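Local coordinates for plasmodesmata-located protein 8 (Arabidopsis thaliana, PDB 6GRF), which probably modulates cell-to-cell trafficking through plasmodesmata as a membrane-anchored protein with two extracellular DUF26 domains, at residues S60-R69 with G104-L115. Sequence-based numbering, arbitrary orientation. Where two conformers were deposited one is given.
Sequences SAVFGLYQCR and GCFLRYETNDFL
One face of the Phe-63 ring is covered by Asp-113, whose CB sits 3.6 Å from the ring centroid in a CH-pi contact; the carboxylate lies nearly parallel to the ring, 8° apart, while the backbone of Thr-111 meets the ring edge. Asp-113 OD1 also accepts from Leu-115 N, an Asx turn that helps orient the carboxylate over the ring. On the sheet face that carries Phe-63, Leu-65 and Arg-108, the Phe-114 ring turns its edge to Phe-63 O and one face to the guanidinium of Arg-108, with Arg-108 CZ 3.5 Å above the ring plane. Glu-110 OE1 holds that guanidinium from its edge through a salt bridge to Arg-108 NE (3.1 Å). Leu-65, its CG set between the backbone N and the carbonyl carbon (chi1 55°), divides its methyls: CD2 touches Phe-114 CE2 and Leu-115 CD2, both at 3.7 Å, whereas CD1 reaches Phe-106 CE2 at 3.9 Å. Paired backbone bonds join Phe-63 with Glu-110, Leu-65 with Arg-108 and Gln-67 with Phe-106. On the opposite face, Tyr-66 and Leu-107 pack on helix 74-91, to which disulfides tie Cys-68 and Cys-105. Strand 105-110 is the middle strand, and 62-68 its antiparallel neighbour, in the five-stranded, helix-backed sheet of a Gnk2-like DUF26 domain.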
loop_
_atom_site.group_PDB
_atom_site.type_symbol
_atom_site.label_atom_id
_atom_site.label_comp_id
_atom_site.label_asym_id
_atom_site.label_seq_id
_atom_site.Cartn_x
_atom_site.Cartn_y
_atom_site.Cartn_z
ATOM N N SER A 60 -17.005 11.689 14.752
ATOM C CA SER A 60 -15.853 11.987 13.954
ATOM C C SER A 60 -16.105 11.718 12.464
ATOM O O SER A 60 -16.866 10.824 12.059
ATOM C CB SER A 60 -14.661 11.200 14.442
ATOM O OG SER A 60 -14.433 11.434 15.823
ATOM N N ALA A 61 -15.404 12.518 11.663
ATOM C CA ALA A 61 -15.284 12.362 10.256
ATOM C C ALA A 61 -14.423 11.128 9.950
ATOM O O ALA A 61 -13.644 10.668 10.784
ATOM C CB ALA A 61 -14.673 13.614 9.692
ATOM N N VAL A 62 -14.617 10.581 8.748
ATOM C CA VAL A 62 -13.772 9.536 8.191
ATOM C C VAL A 62 -13.020 10.109 6.990
ATOM O O VAL A 62 -13.612 10.804 6.165
ATOM C CB VAL A 62 -14.575 8.306 7.742
ATOM C CG1 VAL A 62 -13.650 7.234 7.187
ATOM C CG2 VAL A 62 -15.426 7.744 8.856
ATOM N N PHE A 63 -11.733 9.761 6.900
ATOM C CA PHE A 63 -10.880 10.064 5.773
ATOM C C PHE A 63 -10.263 8.747 5.309
ATOM O O PHE A 63 -9.828 7.952 6.135
ATOM C CB PHE A 63 -9.751 11.026 6.156
ATOM C CG PHE A 63 -10.190 12.359 6.710
ATOM C CD1 PHE A 63 -10.525 13.405 5.869
ATOM C CD2 PHE A 63 -10.241 12.577 8.081
ATOM C CE1 PHE A 63 -10.912 14.634 6.387
ATOM C CE2 PHE A 63 -10.641 13.800 8.600
ATOM C CZ PHE A 63 -10.965 14.830 7.749
ATOM N N GLY A 64 -10.256 8.510 4.002
ATOM C CA GLY A 64 -9.725 7.266 3.509
ATOM C C GLY A 64 -9.446 7.300 2.025
ATOM O O GLY A 64 -9.789 8.262 1.349
ATOM N N LEU A 65 -8.804 6.221 1.551
ATOM C CA LEU A 65 -8.513 6.010 0.149
ATOM C C LEU A 65 -8.355 4.509 -0.119
ATOM O O LEU A 65 -8.273 3.689 0.806
ATOM C CB LEU A 65 -7.254 6.796 -0.243
ATOM C CG LEU A 65 -5.984 6.546 0.580
ATOM C CD1 LEU A 65 -5.386 5.170 0.338
ATOM C CD2 LEU A 65 -4.953 7.608 0.282
ATOM N N TYR A 66 -8.343 4.171 -1.410
ATOM C CA TYR A 66 -7.959 2.867 -1.884
ATOM C C TYR A 66 -7.034 3.060 -3.086
ATOM O O TYR A 66 -7.078 4.075 -3.767
ATOM C CB TYR A 66 -9.180 2.020 -2.251
ATOM C CG TYR A 66 -9.894 2.485 -3.495
ATOM C CD1 TYR A 66 -9.610 1.938 -4.736
ATOM C CD2 TYR A 66 -10.847 3.490 -3.436
ATOM C CE1 TYR A 66 -10.246 2.380 -5.885
ATOM C CE2 TYR A 66 -11.496 3.939 -4.577
ATOM C CZ TYR A 66 -11.192 3.385 -5.808
ATOM O OH TYR A 66 -11.822 3.832 -6.932
ATOM N N GLN A 67 -6.181 2.061 -3.321
ATOM C CA GLN A 67 -5.289 2.028 -4.480
ATOM C C GLN A 67 -5.224 0.574 -4.950
ATOM O O GLN A 67 -4.777 -0.271 -4.191
ATOM C CB GLN A 67 -3.921 2.592 -4.081
ATOM C CG GLN A 67 -2.887 2.552 -5.192
ATOM C CD GLN A 67 -3.263 3.488 -6.317
ATOM O OE1 GLN A 67 -3.670 3.066 -7.401
ATOM N NE2 GLN A 67 -3.112 4.769 -6.079
ATOM N N CYS A 68 -5.719 0.300 -6.160
ATOM C CA CYS A 68 -5.506 -0.990 -6.805
ATOM C C CYS A 68 -4.152 -0.979 -7.520
ATOM O O CYS A 68 -3.624 0.076 -7.847
ATOM C CB CYS A 68 -6.596 -1.316 -7.817
ATOM S SG CYS A 68 -8.217 -1.561 -7.049
ATOM N N ARG A 69 -3.606 -2.172 -7.762
ATOM C CA ARG A 69 -2.469 -2.301 -8.650
ATOM C C ARG A 69 -2.860 -1.687 -9.999
ATOM O O ARG A 69 -3.843 -2.089 -10.596
ATOM C CB ARG A 69 -2.041 -3.764 -8.774
ATOM C CG ARG A 69 -0.928 -4.157 -7.816
ATOM C CD ARG A 69 -0.552 -5.627 -7.922
ATOM N NE ARG A 69 0.059 -5.983 -9.190
ATOM C CZ ARG A 69 1.373 -6.005 -9.416
ATOM N NH1 ARG A 69 2.203 -5.503 -8.516
ATOM N NH2 ARG A 69 1.859 -6.536 -10.529
ATOM N N GLY A 104 -3.385 -7.281 -4.607
ATOM C CA GLY A 104 -3.955 -6.474 -5.668
ATOM C C GLY A 104 -4.362 -5.065 -5.250
ATOM O O GLY A 104 -4.593 -4.230 -6.104
ATOM N N CYS A 105 -4.518 -4.796 -3.951
ATOM C CA CYS A 105 -5.129 -3.517 -3.561
ATOM C C CYS A 105 -4.829 -3.162 -2.108
ATOM O O CYS A 105 -4.498 -4.005 -1.281
ATOM C CB CYS A 105 -6.632 -3.510 -3.818
ATOM S SG CYS A 105 -7.531 -4.866 -3.019
ATOM N N PHE A 106 -4.941 -1.860 -1.845
ATOM C CA PHE A 106 -4.696 -1.263 -0.572
ATOM C C PHE A 106 -5.920 -0.423 -0.200
ATOM O O PHE A 106 -6.449 0.284 -1.053
ATOM C CB PHE A 106 -3.420 -0.431 -0.643
ATOM C CG PHE A 106 -3.119 0.383 0.588
ATOM C CD1 PHE A 106 -2.689 -0.229 1.753
ATOM C CD2 PHE A 106 -3.228 1.765 0.566
ATOM C CE1 PHE A 106 -2.384 0.522 2.878
ATOM C CE2 PHE A 106 -2.913 2.513 1.687
ATOM C CZ PHE A 106 -2.500 1.892 2.841
ATOM N N LEU A 107 -6.363 -0.550 1.054
ATOM C CA LEU A 107 -7.499 0.201 1.585
ATOM C C LEU A 107 -7.102 0.813 2.926
ATOM O O LEU A 107 -6.524 0.136 3.755
ATOM C CB LEU A 107 -8.662 -0.772 1.752
ATOM C CG LEU A 107 -9.945 -0.173 2.312
ATOM C CD1 LEU A 107 -10.512 0.874 1.361
ATOM C CD2 LEU A 107 -10.956 -1.265 2.567
ATOM N N ARG A 108 -7.454 2.085 3.140
ATOM C CA ARG A 108 -7.083 2.791 4.366
ATOM C C ARG A 108 -8.174 3.798 4.747
ATOM O O ARG A 108 -8.710 4.498 3.900
ATOM C CB ARG A 108 -5.763 3.540 4.173
ATOM C CG ARG A 108 -5.221 4.197 5.431
ATOM C CD ARG A 108 -3.904 4.916 5.189
ATOM N NE ARG A 108 -3.411 5.565 6.394
ATOM C CZ ARG A 108 -2.425 6.464 6.427
ATOM N NH1 ARG A 108 -1.680 6.691 5.356
ATOM N NH2 ARG A 108 -2.201 7.152 7.536
ATOM N N TYR A 109 -8.434 3.897 6.048
ATOM C CA TYR A 109 -9.239 4.976 6.573
ATOM C C TYR A 109 -8.760 5.338 7.981
ATOM O O TYR A 109 -8.210 4.510 8.690
ATOM C CB TYR A 109 -10.718 4.588 6.543
ATOM C CG TYR A 109 -11.101 3.559 7.575
ATOM C CD1 TYR A 109 -11.361 3.943 8.883
ATOM C CD2 TYR A 109 -11.227 2.218 7.249
ATOM C CE1 TYR A 109 -11.711 3.020 9.850
ATOM C CE2 TYR A 109 -11.583 1.278 8.208
ATOM C CZ TYR A 109 -11.814 1.684 9.513
ATOM O OH TYR A 109 -12.166 0.806 10.494
ATOM N N GLU A 110 -8.982 6.601 8.359
ATOM C CA GLU A 110 -8.683 7.098 9.695
ATOM C C GLU A 110 -9.638 8.250 10.035
ATOM O O GLU A 110 -10.365 8.746 9.168
ATOM C CB GLU A 110 -7.253 7.635 9.802
ATOM C CG GLU A 110 -6.263 7.026 8.836
ATOM C CD GLU A 110 -4.996 6.516 9.493
ATOM O OE1 GLU A 110 -4.636 5.333 9.251
ATOM O OE2 GLU A 110 -4.375 7.307 10.236
ATOM N N THR A 111 -9.550 8.708 11.287
ATOM C CA THR A 111 -10.290 9.847 11.818
ATOM C C THR A 111 -9.507 11.149 11.613
ATOM O O THR A 111 -10.027 12.221 11.841
ATOM C CB THR A 111 -10.560 9.690 13.320
ATOM O OG1 THR A 111 -9.300 9.579 13.984
ATOM C CG2 THR A 111 -11.424 8.494 13.648
ATOM N N ASN A 112 -8.230 11.045 11.234
ATOM C CA ASN A 112 -7.384 12.225 10.976
ATOM C C ASN A 112 -7.182 12.358 9.462
ATOM O O ASN A 112 -7.154 11.364 8.738
ATOM C CB ASN A 112 -6.020 12.163 11.675
ATOM C CG ASN A 112 -6.002 11.299 12.923
ATOM O OD1 ASN A 112 -6.549 11.679 13.961
ATOM N ND2 ASN A 112 -5.380 10.130 12.821
ATOM N N ASP A 113 -7.027 13.597 8.999
ATOM C CA ASP A 113 -6.934 13.886 7.602
ATOM C C ASP A 113 -5.478 13.704 7.172
ATOM O O ASP A 113 -4.689 14.626 7.260
ATOM C CB ASP A 113 -7.428 15.296 7.295
ATOM C CG ASP A 113 -7.332 15.664 5.825
ATOM O OD1 ASP A 113 -6.978 14.788 5.021
ATOM O OD2 ASP A 113 -7.608 16.828 5.503
ATOM N N PHE A 114 -5.161 12.504 6.688
ATOM C CA PHE A 114 -3.815 12.136 6.239
ATOM C C PHE A 114 -3.673 12.302 4.716
ATOM O O PHE A 114 -2.575 12.095 4.175
ATOM C CB PHE A 114 -3.537 10.681 6.610
ATOM C CG PHE A 114 -4.327 9.694 5.788
ATOM C CD1 PHE A 114 -5.593 9.295 6.184
ATOM C CD2 PHE A 114 -3.813 9.172 4.611
ATOM C CE1 PHE A 114 -6.319 8.385 5.429
ATOM C CE2 PHE A 114 -4.545 8.277 3.848
ATOM C CZ PHE A 114 -5.797 7.882 4.261
ATOM N N LEU A 115 -4.771 12.641 4.026
ATOM C CA LEU A 115 -4.826 12.628 2.560
ATOM C C LEU A 115 -3.848 13.661 1.993
ATOM O O LEU A 115 -3.893 14.811 2.366
ATOM C CB LEU A 115 -6.253 12.920 2.091
ATOM C CG LEU A 115 -7.264 11.805 2.343
ATOM C CD1 LEU A 115 -8.662 12.232 1.900
ATOM C CD2 LEU A 115 -6.839 10.526 1.641
#